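Local coordinates for protein inositol monophosphatase (Zymomonas mobilis, PDB 4N81) that probably hydrolyses phosphate monoesters such as inositol monophosphate with the help of magnesium, as a member of the inositol monophosphatase superfamily, at residues Ala20-Ile23 with Ile24-Phe27; Asp39-Pro42 with Val43-Ala46; Leu249-Pro252 with Ala253-Met257; Met225-Trp228 with Gln229-Leu233; Tyr6-Asp9 with Ile10-Ala13. All blocks are in the same frame, centred on the assembly; numbering follows the deposited sequence.

Contact 1: Ala20-Ile23 with Ile24-Phe27; sequences AADI and IRPF
With chi1 at -172°, Arg-25 CG swings away from the backbone N, and a bend about CG-CD (chi3 -67°) carries the guanidinium back along the last turn of helix 7-24 to the carboxylate of Asp-22. The result is an i to i+3 salt bridge where the helix runs into the 3-10 turn 25-27. The two side chains lie alongside each other with their planes 56° apart. Arg-25 NH2 meets OD2 of Asp-22 at 3.1 Å; the oxygen sits in the guanidinium plane and uses its anti lone pair. Ala-21 adds two contacts: its O lies over one face of the guanidinium, toward the rim, and its CB is 3.7 Å from Arg-25 NH1. That NH1 also bonds Pro-121 O, so the arginine ties the helix end to the loop after strand 112-120.

The main chain keeps its helical bonds here, Ile-24 N to Ala-20 O and Arg-25 N to Ala-21 O, before Phe-27 N bonds Ile-24 O at 2.9 Å and closes the tighter turn. Pro-26 has no N-H to offer; its CD lies 3.3 Å from Asp-22 O and close to Ile-23 O as well. On the inner side, Ile-24 CD1 packs 4.2 Å from Ala-20 CB, and the isoleucine goes on to touch Phe-94, Phe-101 and Thr-103. Its side chain is about 4 Å from that of Ile-88, a residue predicted to bind the catalytic magnesium, presumably through its backbone. Phe-27 turns a ring edge to the helix end, with CD1 3.3 Å from Ile-23 O.

Contact 2: Asp39-Pro42 with Val43-Ala46; sequences DHSP and VTKA
From Asp-39 the backbone runs extended, kinks at His-40 and enters helix 42-61 just after Ser-41, whose own psi of 141° is still extended. Ser-41 is the N-cap and Asp-39 closes an Asx turn over it. The two carboxylate oxygens of Asp-39 divide the work. OD1 takes Ser-41 N at 2.8 Å on its anti side and Ser-41 OG at 2.7 Å through its syn lone pair. OD2 accepts the hydroxyl of Thr-44, OG1, at 2.6 Å. That donor arrives on the syn side, 28° out of the carboxylate plane. Asp-39 and Thr-44 approach from opposite directions. Three bonds thus hold the carboxylate against turning, and its negative charge at the start of the helix probably sits well with the helix dipole.

Ser-41 OG in turn receives Thr-44 N in a long, weak capping bond of 3.4 Å. Behind the cap the helical ladder begins, Lys-45 N reaching Ser-41 O at 3.3 Å and Ala-46 N reaching Pro-42 O at 2.9 Å. Val-43 faces inward onto Phe-94 of helix 91-95 and onto Ile-88, predicted to bind magnesium, presumably by its backbone. Its own CG1, set between the backbone N and the carbonyl carbon, lies 3.5 Å from Ser-41 OG.

Contact 3: Leu249-Pro252 with Ala253-Met257; sequences LIEP and ALSAM
Ala-253 tucks its CB against the carbonyl of Leu-249, only 3.2 Å from the O, on the packed side of helix 250-257, the last helix of the chain. Here the small side chain touches Ile-242 and Leu-200 of the five-stranded sheet and Ile-174 of helix 165-175, which probably allows the helix to lie close. Beside it, Ile-250 and Leu-254, one turn apart, lie side by side and point the same way, CG1 of the isoleucine 3.9 Å from CD1 of the leucine. Both also touch Ile-242, so they form an apolar ridge one helical turn long.

Four i to i+4 backbone bonds join 249-252 to 253-257, among them Leu-254 N to Ile-250 O at 3.0 Å and Ala-256 N to Pro-252 O at 2.9 Å. Pro-252 has no N-H, but it stands in the first turn, where helices readily accept a proline.

The outer face is looser. Glu-251, Pro-252 and Ser-255 all touch a crystal neighbour, and Ser-255 is modelled in two conformers. In one of them its OG lies 2.6 Å from Glu-251 OE1, a bond reached by folding the glutamate at chi2 (-81°). OG comes from above the carboxylate plane, 54° out of it; because Ser-255 has a second conformer, this link is doubtful. Ser-255 N is steadier, bonding Glu-251 O at 2.9 Å.

Contact 4: Met225-Trp228 with Gln229-Leu233; sequences MRDW and QNRPL
Asp-227 and Arg-231 point the same way, lying side by side, but what joins them is carboxylate to backbone. Asp-227 OD2 accepts Gln-229 N and Arg-231 N, each at 2.9 Å, from opposite faces of the carboxylate plane. The aspartate reaches this place with CG between its backbone N and carbonyl carbon (chi1 69°), over the loop that follows strand 224-226. The loop begins with a type I turn from Asp-227 to Asn-230 with a G1 beta bulge: Asn-230 N bonds Asp-227 O, Asp-227 N bonds Arg-231 O at 2.9 Å, and Asn-230 takes a left-handed conformation (phi 62°).

Next to the turn, the Arg-226 guanidinium and the Asn-230 amide stand 32° apart, with a weak bond from NH1 to OD1 of 3.1 Å. Met-225 and Leu-233 cross at about a right angle, CG of the methionine 3.7 Å from CD1 of the leucine, while Leu-233 CD2 rests 3.8 Å from Asp-227 CB. Both Met-225 and Leu-233 touch Phe-211 of helix 208-211, beside the predicted magnesium ligand Asp-210. A water bridges Asp-227 OD1 and Pro-232 O, donating to both.

Were an alanine to stand in place of Asp-227, the amides of Gln-229 and Arg-231 would probably lose their shared acceptor and the turn would be freer to flex. One carboxylate oxygen thus receives two backbone N-H groups from opposite faces, which likely fixes its rotation and braces the turn.

Contact 5: Tyr6-Asp9 with Ile10-Ala13; sequences YEDD and IRLA
Arg-11 is held by Asp-8 and Glu-7, two acids of the preceding turn, in a salt-bridge network. Asp-8 lies alongside it, and OD1 takes NH1 at 2.9 Å and, weakly, NH2 at 3.2 Å, with carboxylate and guanidinium planes 72° apart. Glu-7 comes across, its OE2 at the edge of the guanidinium, in plane, 3.3 Å from NH2. With its CG-CD torsion at -32°, Arg-11 curls back toward both acids.

Backbone bonds form the second group. They open helix 7-24, whose N-cap is Tyr-6 and which lies against the large mixed sheet: Ile-10 N bonds Tyr-6 O at 2.8 Å, then Arg-11 N bonds Glu-7 O and Leu-12 N bonds Asp-8 O. Asp-9 touches Leu-107 and Leu-115 of the sheet and makes salt bridges to Arg-62, just after helix 42-61, and to Arg-81 of strand 81-86; Tyr-6 OH bonds Glu-109.

Apolar contact comes last. Ile-10 sets CD1 4.4 Å from Tyr-6 CB and rests on Val-130, its CG1 passing the carbonyl O of Tyr-6 at 3.4 Å. With a glycine at Ile-10, Tyr-6 CB and Val-130 would probably lose the branched chain that packs against them, leaving a gap there.

How the contacts relate
Contacts 5, 1 and 2 follow one path along the chain. Contact 5 opens helix 7-24 and contact 1 closes it, their centres about 21 Å apart; contact 2 then starts helix 42-61. Contacts 1 and 2 touch directly, with Phe-27 CD1 3.7 Å from Ala-46 CB, and both lie beside Ile-88, predicted to bind magnesium, presumably by its backbone. Contacts 4 and 3 form a second pair by the five-stranded sheet, Met-257 CE lying 3.7 Å from Trp-228 CE2. Contacts 1 and 3 sit on opposite sides of the chain's centre, about 39 Å apart between centres. The Met-225 side chain of contact 4 is about 8 Å from that of Asp-210, a predicted magnesium ligand, whereas contacts 3 and 5 lie away from the site.

Contact 1: Ala20-Ile23 with Ile24-Phe27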
loop_
_atom_site.group_PDB
_atom_site.type_symbol
_atom_site.label_atom_id
_atom_site.label_comp_id
_atom_site.label_asym_id
_atom_site.label_seq_id
_atom_site.Cartn_x
_atom_site.Cartn_y
_atom_site.Cartn_z
ATOM N N ALA A 20 -6.698 -13.653 -16.530
ATOM C CA ALA A 20 -6.237 -12.271 -16.382
ATOM C C ALA A 20 -4.878 -12.200 -15.657
ATOM O O ALA A 20 -3.976 -11.410 -16.045
ATOM C CB ALA A 20 -7.296 -11.430 -15.598
ATOM N N ALA A 21 -4.702 -13.059 -14.636
ATOM C CA ALA A 21 -3.495 -12.996 -13.819
ATOM C C ALA A 21 -2.293 -13.315 -14.685
ATOM O O ALA A 21 -1.249 -12.642 -14.589
ATOM C CB ALA A 21 -3.539 -14.012 -12.647
ATOM N N ASP A 22 -2.421 -14.377 -15.481
ATOM C CA ASP A 22 -1.255 -14.780 -16.271
ATOM C C ASP A 22 -0.923 -13.742 -17.314
ATOM O O ASP A 22 0.229 -13.624 -17.726
ATOM C CB ASP A 22 -1.467 -16.126 -16.969
ATOM C CG ASP A 22 -1.588 -17.274 -15.973
ATOM O OD1 ASP A 22 -2.168 -18.329 -16.319
ATOM O OD2 ASP A 22 -1.098 -17.101 -14.836
ATOM N N ILE A 23 -1.926 -13.011 -17.788
ATOM C CA ILE A 23 -1.580 -11.959 -18.755
ATOM C C ILE A 23 -0.923 -10.723 -18.111
ATOM O O ILE A 23 0.019 -10.138 -18.653
ATOM C CB ILE A 23 -2.840 -11.546 -19.504
ATOM C CG1 ILE A 23 -3.224 -12.660 -20.470
ATOM C CG2 ILE A 23 -2.656 -10.199 -20.206
ATOM C CD1 ILE A 23 -4.693 -12.612 -20.888
ATOM N N ILE A 24 -1.444 -10.339 -16.949
ATOM C CA ILE A 24 -1.031 -9.113 -16.243
ATOM C C ILE A 24 0.341 -9.243 -15.578
ATOM O O ILE A 24 1.154 -8.332 -15.646
ATOM C CB ILE A 24 -2.070 -8.747 -15.153
ATOM C CG1 ILE A 24 -3.410 -8.329 -15.803
ATOM C CG2 ILE A 24 -1.519 -7.643 -14.198
ATOM C CD1 ILE A 24 -4.639 -8.263 -14.761
ATOM N N ARG A 25 0.624 -10.406 -15.006
ATOM C CA ARG A 25 1.844 -10.563 -14.188
ATOM C C ARG A 25 3.164 -10.133 -14.876
ATOM O O ARG A 25 3.951 -9.385 -14.286
ATOM C CB ARG A 25 1.941 -12.011 -13.691
ATOM C CG ARG A 25 3.030 -12.310 -12.674
ATOM C CD ARG A 25 2.965 -13.817 -12.228
ATOM N NE ARG A 25 1.743 -14.097 -11.459
ATOM C CZ ARG A 25 0.727 -14.840 -11.915
ATOM N NH1 ARG A 25 -0.365 -15.057 -11.141
ATOM N NH2 ARG A 25 0.806 -15.377 -13.129
ATOM N N PRO A 26 3.394 -10.550 -16.137
ATOM C CA PRO A 26 4.665 -10.198 -16.776
ATOM C C PRO A 26 4.879 -8.672 -16.855
ATOM O O PRO A 26 6.016 -8.253 -17.098
ATOM C CB PRO A 26 4.542 -10.797 -18.192
ATOM C CG PRO A 26 3.570 -11.904 -18.039
ATOM C CD PRO A 26 2.607 -11.486 -16.966
ATOM N N PHE A 27 3.801 -7.876 -16.862
ATOM C CA PHE A 27 3.930 -6.417 -17.012
ATOM C C PHE A 27 4.198 -5.700 -15.696
ATOM O O PHE A 27 4.503 -4.535 -15.700
ATOM C CB PHE A 27 2.670 -5.821 -17.631
ATOM C CG PHE A 27 2.447 -6.275 -19.053
ATOM C CD1 PHE A 27 1.516 -7.271 -19.350
ATOM C CD2 PHE A 27 3.225 -5.756 -20.071
ATOM C CE1 PHE A 27 1.327 -7.699 -20.650
ATOM C CE2 PHE A 27 3.044 -6.185 -21.395
ATOM C CZ PHE A 27 2.084 -7.159 -21.672
#

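Contact 2: Asp39-Pro42 with Val43-Ala46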
loop_
_atom_site.group_PDB
_atom_site.type_symbol
_atom_site.label_atom_id
_atom_site.label_comp_id
_atom_site.label_asym_id
_atom_site.label_seq_id
_atom_site.Cartn_x
_atom_site.Cartn_y
_atom_site.Cartn_z
ATOM N N ASP A 39 0.587 5.691 -26.425
ATOM C CA ASP A 39 0.669 5.095 -25.091
ATOM C C ASP A 39 1.393 3.749 -25.139
ATOM O O ASP A 39 0.854 2.712 -25.577
ATOM C CB ASP A 39 -0.760 4.937 -24.510
ATOM C CG ASP A 39 -0.794 4.290 -23.125
ATOM O OD1 ASP A 39 0.265 4.017 -22.503
ATOM O OD2 ASP A 39 -1.920 4.076 -22.613
ATOM N N HIS A 40 2.631 3.769 -24.667
ATOM C CA HIS A 40 3.463 2.570 -24.627
ATOM C C HIS A 40 3.459 1.961 -23.223
ATOM O O HIS A 40 4.364 1.190 -22.874
ATOM C CB HIS A 40 4.872 2.964 -25.010
ATOM C CG HIS A 40 5.047 3.209 -26.481
ATOM N ND1 HIS A 40 6.083 2.651 -27.201
ATOM C CD2 HIS A 40 4.303 3.917 -27.371
ATOM C CE1 HIS A 40 6.008 3.056 -28.464
ATOM N NE2 HIS A 40 4.933 3.818 -28.595
ATOM N N SER A 41 2.522 2.365 -22.368
ATOM C CA SER A 41 2.599 1.916 -20.960
ATOM C C SER A 41 2.260 0.418 -20.759
ATOM O O SER A 41 1.344 -0.120 -21.393
ATOM C CB SER A 41 1.706 2.768 -20.049
ATOM O OG SER A 41 0.354 2.439 -20.290
ATOM N N PRO A 42 2.998 -0.256 -19.852
ATOM C CA PRO A 42 2.693 -1.658 -19.505
ATOM C C PRO A 42 1.276 -1.855 -18.954
ATOM O O PRO A 42 0.655 -2.906 -19.229
ATOM C CB PRO A 42 3.712 -1.984 -18.392
ATOM C CG PRO A 42 4.846 -1.024 -18.614
ATOM C CD PRO A 42 4.205 0.252 -19.164
ATOM N N VAL A 43 0.759 -0.877 -18.199
ATOM C CA VAL A 43 -0.571 -1.058 -17.592
ATOM C C VAL A 43 -1.648 -1.150 -18.685
ATOM O O VAL A 43 -2.599 -1.939 -18.606
ATOM C CB VAL A 43 -0.893 0.077 -16.565
ATOM C CG1 VAL A 43 -1.172 1.426 -17.289
ATOM C CG2 VAL A 43 -2.081 -0.337 -15.649
ATOM N N THR A 44 -1.488 -0.360 -19.736
ATOM C CA THR A 44 -2.443 -0.380 -20.817
ATOM C C THR A 44 -2.375 -1.700 -21.584
ATOM O O THR A 44 -3.430 -2.296 -21.922
ATOM C CB THR A 44 -2.176 0.833 -21.777
ATOM O OG1 THR A 44 -2.434 2.045 -21.041
ATOM C CG2 THR A 44 -3.081 0.757 -22.959
ATOM N N LYS A 45 -1.155 -2.204 -21.817
ATOM C CA LYS A 45 -1.049 -3.495 -22.484
ATOM C C LYS A 45 -1.678 -4.616 -21.657
ATOM O O LYS A 45 -2.397 -5.459 -22.191
ATOM C CB LYS A 45 0.427 -3.881 -22.723
ATOM C CG LYS A 45 1.190 -3.015 -23.710
ATOM C CD LYS A 45 2.457 -3.723 -24.181
ATOM C CE LYS A 45 3.305 -2.820 -25.108
ATOM N NZ LYS A 45 3.819 -1.665 -24.269
ATOM N N ALA A 46 -1.446 -4.577 -20.340
ATOM C CA ALA A 46 -1.916 -5.607 -19.431
ATOM C C ALA A 46 -3.440 -5.581 -19.360
ATOM O O ALA A 46 -4.095 -6.606 -19.454
ATOM C CB ALA A 46 -1.329 -5.353 -18.013
#

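Contact 3: Leu249-Pro252 with Ala253-Met257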
loop_
_atom_site.group_PDB
_atom_site.type_symbol
_atom_site.label_atom_id
_atom_site.label_comp_id
_atom_site.label_asym_id
_atom_site.label_seq_id
_atom_site.Cartn_x
_atom_site.Cartn_y
_atom_site.Cartn_z
ATOM N N LEU A 249 -21.672 0.499 13.001
ATOM C CA LEU A 249 -20.904 1.708 12.744
ATOM C C LEU A 249 -21.405 2.495 11.550
ATOM O O LEU A 249 -20.929 3.621 11.322
ATOM C CB LEU A 249 -19.395 1.378 12.533
ATOM C CG LEU A 249 -18.473 1.977 13.600
ATOM C CD1 LEU A 249 -19.023 1.796 14.992
ATOM C CD2 LEU A 249 -17.082 1.383 13.491
ATOM N N ILE A 250 -22.357 1.941 10.767
ATOM C CA ILE A 250 -22.646 2.738 9.578
ATOM C C ILE A 250 -23.395 4.033 9.921
ATOM O O ILE A 250 -23.108 5.073 9.366
ATOM C CB ILE A 250 -23.344 1.884 8.457
ATOM C CG1 ILE A 250 -23.656 2.760 7.236
ATOM C CG2 ILE A 250 -24.629 1.288 8.954
ATOM C CD1 ILE A 250 -23.602 1.917 5.936
ATOM N N GLU A 251 -24.348 3.988 10.853
ATOM C CA GLU A 251 -24.981 5.258 11.251
ATOM C C GLU A 251 -24.041 6.352 11.824
ATOM O O GLU A 251 -24.100 7.505 11.387
ATOM C CB GLU A 251 -26.183 5.017 12.186
ATOM C CG GLU A 251 -27.080 6.228 12.360
ATOM C CD GLU A 251 -26.543 7.224 13.391
ATOM O OE1 GLU A 251 -26.812 8.451 13.248
ATOM O OE2 GLU A 251 -25.837 6.780 14.324
ATOM N N PRO A 252 -23.221 6.010 12.834
ATOM C CA PRO A 252 -22.276 7.036 13.292
ATOM C C PRO A 252 -21.298 7.514 12.244
ATOM O O PRO A 252 -20.978 8.686 12.242
ATOM C CB PRO A 252 -21.527 6.361 14.477
ATOM C CG PRO A 252 -21.884 4.945 14.416
ATOM C CD PRO A 252 -23.202 4.801 13.689
ATOM N N ALA A 253 -20.858 6.634 11.346
ATOM C CA ALA A 253 -19.956 7.054 10.308
ATOM C C ALA A 253 -20.614 8.071 9.375
ATOM O O ALA A 253 -20.050 9.153 9.090
ATOM C CB ALA A 253 -19.459 5.794 9.479
ATOM N N LEU A 254 -21.822 7.771 8.925
ATOM C CA LEU A 254 -22.494 8.715 7.998
ATOM C C LEU A 254 -22.806 10.005 8.743
ATOM O O LEU A 254 -22.638 11.084 8.212
ATOM C CB LEU A 254 -23.757 8.074 7.413
ATOM C CG LEU A 254 -23.502 6.923 6.434
ATOM C CD1 LEU A 254 -24.859 6.251 6.029
ATOM C CD2 LEU A 254 -22.732 7.378 5.182
ATOM N N SER A 255 -23.211 9.885 10.006
ATOM C CA SER A 255 -23.438 11.070 10.834
ATOM C C SER A 255 -22.188 11.963 10.909
ATOM O O SER A 255 -22.259 13.178 10.711
ATOM C CB SER A 255 -23.793 10.636 12.253
ATOM O OG SER A 255 -25.125 10.177 12.330
ATOM N N ALA A 256 -21.040 11.347 11.187
ATOM C CA ALA A 256 -19.795 12.100 11.355
ATOM C C ALA A 256 -19.407 12.885 10.055
ATOM O O ALA A 256 -18.765 13.928 10.103
ATOM C CB ALA A 256 -18.656 11.113 11.712
ATOM N N MET A 257 -19.783 12.351 8.898
ATOM C CA MET A 257 -19.538 12.982 7.589
ATOM C C MET A 257 -20.319 14.300 7.367
ATOM O O MET A 257 -19.949 15.094 6.498
ATOM C CB MET A 257 -19.830 11.972 6.452
ATOM C CG MET A 257 -18.787 10.895 6.379
ATOM S SD MET A 257 -19.225 9.564 5.250
ATOM C CE MET A 257 -18.969 10.413 3.687
#

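Contact 4: Met225-Trp228 with Gln229-Leu233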
loop_
_atom_site.group_PDB
_atom_site.type_symbol
_atom_site.label_atom_id
_atom_site.label_comp_id
_atom_site.label_asym_id
_atom_site.label_seq_id
_atom_site.Cartn_x
_atom_site.Cartn_y
_atom_site.Cartn_z
ATOM N N MET A 225 -22.111 -2.722 2.859
ATOM C CA MET A 225 -21.556 -1.826 1.877
ATOM C C MET A 225 -22.719 -1.185 1.129
ATOM O O MET A 225 -23.561 -1.883 0.558
ATOM C CB MET A 225 -20.612 -2.597 0.944
ATOM C CG MET A 225 -19.859 -1.681 0.012
ATOM S SD MET A 225 -18.496 -2.610 -0.768
ATOM C CE MET A 225 -18.084 -1.361 -1.950
ATOM N N ARG A 226 -22.789 0.153 1.217
ATOM C CA ARG A 226 -23.918 0.899 0.709
ATOM C C ARG A 226 -23.438 2.212 0.082
ATOM O O ARG A 226 -22.258 2.534 0.142
ATOM C CB ARG A 226 -24.836 1.300 1.889
ATOM C CG ARG A 226 -25.362 0.125 2.758
ATOM C CD ARG A 226 -26.507 -0.544 2.025
ATOM N NE ARG A 226 -26.826 -1.840 2.595
ATOM C CZ ARG A 226 -27.595 -2.025 3.662
ATOM N NH1 ARG A 226 -28.154 -0.982 4.295
ATOM N NH2 ARG A 226 -27.811 -3.274 4.087
ATOM N N ASP A 227 -24.370 2.995 -0.472
ATOM C CA ASP A 227 -24.013 4.383 -0.791
ATOM C C ASP A 227 -24.124 5.287 0.438
ATOM O O ASP A 227 -24.348 4.791 1.545
ATOM C CB ASP A 227 -24.751 4.951 -2.013
ATOM C CG ASP A 227 -26.244 5.175 -1.777
ATOM O OD1 ASP A 227 -26.964 5.283 -2.805
ATOM O OD2 ASP A 227 -26.693 5.267 -0.609
ATOM N N TRP A 228 -23.902 6.592 0.250
ATOM C CA TRP A 228 -23.844 7.526 1.400
ATOM C C TRP A 228 -25.259 7.879 1.938
ATOM O O TRP A 228 -25.379 8.578 2.934
ATOM C CB TRP A 228 -23.083 8.826 1.028
ATOM C CG TRP A 228 -21.615 8.594 0.756
ATOM C CD1 TRP A 228 -20.902 7.383 0.830
ATOM C CD2 TRP A 228 -20.668 9.593 0.410
ATOM N NE1 TRP A 228 -19.556 7.622 0.539
ATOM C CE2 TRP A 228 -19.408 8.967 0.272
ATOM C CE3 TRP A 228 -20.772 10.976 0.191
ATOM C CZ2 TRP A 228 -18.244 9.690 -0.072
ATOM C CZ3 TRP A 228 -19.612 11.702 -0.149
ATOM C CH2 TRP A 228 -18.360 11.048 -0.267
ATOM N N GLN A 229 -26.307 7.439 1.249
ATOM C CA GLN A 229 -27.680 7.480 1.770
ATOM C C GLN A 229 -28.122 6.157 2.413
ATOM O O GLN A 229 -29.320 5.951 2.667
ATOM C CB GLN A 229 -28.670 7.870 0.654
ATOM C CG GLN A 229 -28.595 9.391 0.251
ATOM C CD GLN A 229 -27.348 9.690 -0.550
ATOM O OE1 GLN A 229 -27.104 9.046 -1.583
ATOM N NE2 GLN A 229 -26.550 10.663 -0.096
ATOM N N ASN A 230 -27.162 5.262 2.631
ATOM C CA ASN A 230 -27.406 3.906 3.172
ATOM C C ASN A 230 -28.309 3.068 2.249
ATOM O O ASN A 230 -29.003 2.158 2.712
ATOM C CB ASN A 230 -28.054 3.945 4.575
ATOM C CG ASN A 230 -27.999 2.575 5.273
ATOM O OD1 ASN A 230 -27.026 1.841 5.118
ATOM N ND2 ASN A 230 -29.065 2.217 5.992
ATOM N N ARG A 231 -28.288 3.367 0.951
ATOM C CA ARG A 231 -29.050 2.580 -0.016
ATOM C C ARG A 231 -28.171 1.528 -0.709
ATOM O O ARG A 231 -26.953 1.670 -0.746
ATOM C CB ARG A 231 -29.674 3.521 -1.081
ATOM C CG ARG A 231 -30.771 4.461 -0.508
ATOM C CD ARG A 231 -31.257 5.496 -1.574
ATOM N NE ARG A 231 -32.327 6.301 -0.958
ATOM C CZ ARG A 231 -33.611 5.988 -0.909
ATOM N NH1 ARG A 231 -34.107 4.901 -1.534
ATOM N NH2 ARG A 231 -34.428 6.807 -0.236
ATOM N N PRO A 232 -28.781 0.491 -1.300
ATOM C CA PRO A 232 -27.981 -0.525 -2.024
ATOM C C PRO A 232 -27.201 0.033 -3.174
ATOM O O PRO A 232 -27.684 0.930 -3.865
ATOM C CB PRO A 232 -29.035 -1.426 -2.666
ATOM C CG PRO A 232 -30.257 -1.233 -1.859
ATOM C CD PRO A 232 -30.218 0.191 -1.334
ATOM N N LEU A 233 -26.014 -0.511 -3.409
ATOM C CA LEU A 233 -25.227 -0.119 -4.554
ATOM C C LEU A 233 -25.711 -0.983 -5.700
ATOM O O LEU A 233 -26.027 -2.174 -5.525
ATOM C CB LEU A 233 -23.753 -0.391 -4.272
ATOM C CG LEU A 233 -23.174 0.498 -3.170
ATOM C CD1 LEU A 233 -21.795 0.029 -2.666
ATOM C CD2 LEU A 233 -23.086 1.956 -3.750
HETATM O O HOH W 1 -25.187 -2.446 -1.472
HETATM O O HOH W 2 -26.855 3.471 -4.761
HETATM O O HOH W 3 -28.761 7.796 -2.860
HETATM O O HOH W 4 -24.474 8.389 -2.245
#

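Contact 5: Tyr6-Asp9 with Ile10-Ala13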
loop_
_atom_site.group_PDB
_atom_site.type_symbol
_atom_site.label_atom_id
_atom_site.label_comp_id
_atom_site.label_asym_id
_atom_site.label_seq_id
_atom_site.Cartn_x
_atom_site.Cartn_y
_atom_site.Cartn_z
ATOM N N TYR A 6 -25.012 -20.503 -7.698
ATOM C CA TYR A 6 -24.075 -19.949 -8.691
ATOM C C TYR A 6 -22.804 -20.780 -8.928
ATOM O O TYR A 6 -21.792 -20.262 -9.431
ATOM C CB TYR A 6 -23.656 -18.512 -8.285
ATOM C CG TYR A 6 -24.830 -17.590 -8.282
ATOM C CD1 TYR A 6 -25.564 -17.380 -7.123
ATOM C CD2 TYR A 6 -25.230 -16.959 -9.444
ATOM C CE1 TYR A 6 -26.666 -16.550 -7.106
ATOM C CE2 TYR A 6 -26.328 -16.125 -9.448
ATOM C CZ TYR A 6 -27.050 -15.918 -8.269
ATOM O OH TYR A 6 -28.175 -15.097 -8.275
ATOM N N GLU A 7 -22.816 -22.055 -8.557
ATOM C CA GLU A 7 -21.564 -22.821 -8.558
ATOM C C GLU A 7 -20.832 -22.765 -9.915
ATOM O O GLU A 7 -19.603 -22.575 -9.971
ATOM C CB GLU A 7 -21.901 -24.292 -8.240
ATOM C CG GLU A 7 -20.743 -25.268 -8.272
ATOM C CD GLU A 7 -21.220 -26.733 -8.114
ATOM O OE1 GLU A 7 -22.281 -26.949 -7.474
ATOM O OE2 GLU A 7 -20.538 -27.661 -8.635
ATOM N N ASP A 8 -21.589 -22.886 -11.011
ATOM C CA ASP A 8 -20.961 -22.906 -12.341
ATOM C C ASP A 8 -20.326 -21.561 -12.687
ATOM O O ASP A 8 -19.200 -21.486 -13.239
ATOM C CB ASP A 8 -21.995 -23.233 -13.415
ATOM C CG ASP A 8 -22.298 -24.721 -13.499
ATOM O OD1 ASP A 8 -21.439 -25.527 -13.063
ATOM O OD2 ASP A 8 -23.389 -25.073 -14.005
ATOM N N ASP A 9 -21.049 -20.493 -12.327
ATOM C CA ASP A 9 -20.550 -19.140 -12.536
ATOM C C ASP A 9 -19.340 -18.843 -11.662
ATOM O O ASP A 9 -18.434 -18.087 -12.071
ATOM C CB ASP A 9 -21.648 -18.094 -12.275
ATOM C CG ASP A 9 -22.790 -18.175 -13.301
ATOM O OD1 ASP A 9 -23.960 -17.915 -12.931
ATOM O OD2 ASP A 9 -22.501 -18.451 -14.489
ATOM N N ILE A 10 -19.301 -19.426 -10.468
ATOM C CA ILE A 10 -18.119 -19.223 -9.606
ATOM C C ILE A 10 -16.901 -19.886 -10.245
ATOM O O ILE A 10 -15.783 -19.334 -10.269
ATOM C CB ILE A 10 -18.357 -19.854 -8.227
ATOM C CG1 ILE A 10 -19.376 -19.034 -7.425
ATOM C CG2 ILE A 10 -17.074 -19.915 -7.397
ATOM C CD1 ILE A 10 -19.990 -19.888 -6.286
ATOM N N ARG A 11 -17.134 -21.069 -10.822
ATOM C CA ARG A 11 -16.017 -21.751 -11.458
ATOM C C ARG A 11 -15.484 -20.958 -12.678
ATOM O O ARG A 11 -14.266 -20.781 -12.876
ATOM C CB ARG A 11 -16.453 -23.178 -11.862
ATOM C CG ARG A 11 -15.337 -23.991 -12.513
ATOM C CD ARG A 11 -15.852 -25.431 -12.868
ATOM N NE ARG A 11 -16.869 -25.888 -11.913
ATOM C CZ ARG A 11 -18.146 -26.117 -12.224
ATOM N NH1 ARG A 11 -18.566 -25.947 -13.478
ATOM N NH2 ARG A 11 -19.004 -26.527 -11.289
ATOM N N LEU A 12 -16.415 -20.424 -13.467
ATOM C CA LEU A 12 -16.010 -19.591 -14.593
ATOM C C LEU A 12 -15.259 -18.349 -14.070
ATOM O O LEU A 12 -14.243 -17.942 -14.623
ATOM C CB LEU A 12 -17.256 -19.114 -15.351
ATOM C CG LEU A 12 -17.030 -18.251 -16.605
ATOM C CD1 LEU A 12 -16.025 -18.946 -17.505
ATOM C CD2 LEU A 12 -18.346 -17.992 -17.386
ATOM N N ALA A 13 -15.721 -17.792 -12.956
ATOM C CA ALA A 13 -15.135 -16.546 -12.464
ATOM C C ALA A 13 -13.682 -16.783 -12.056
ATOM O O ALA A 13 -12.784 -15.965 -12.364
ATOM C CB ALA A 13 -15.967 -15.993 -11.302
#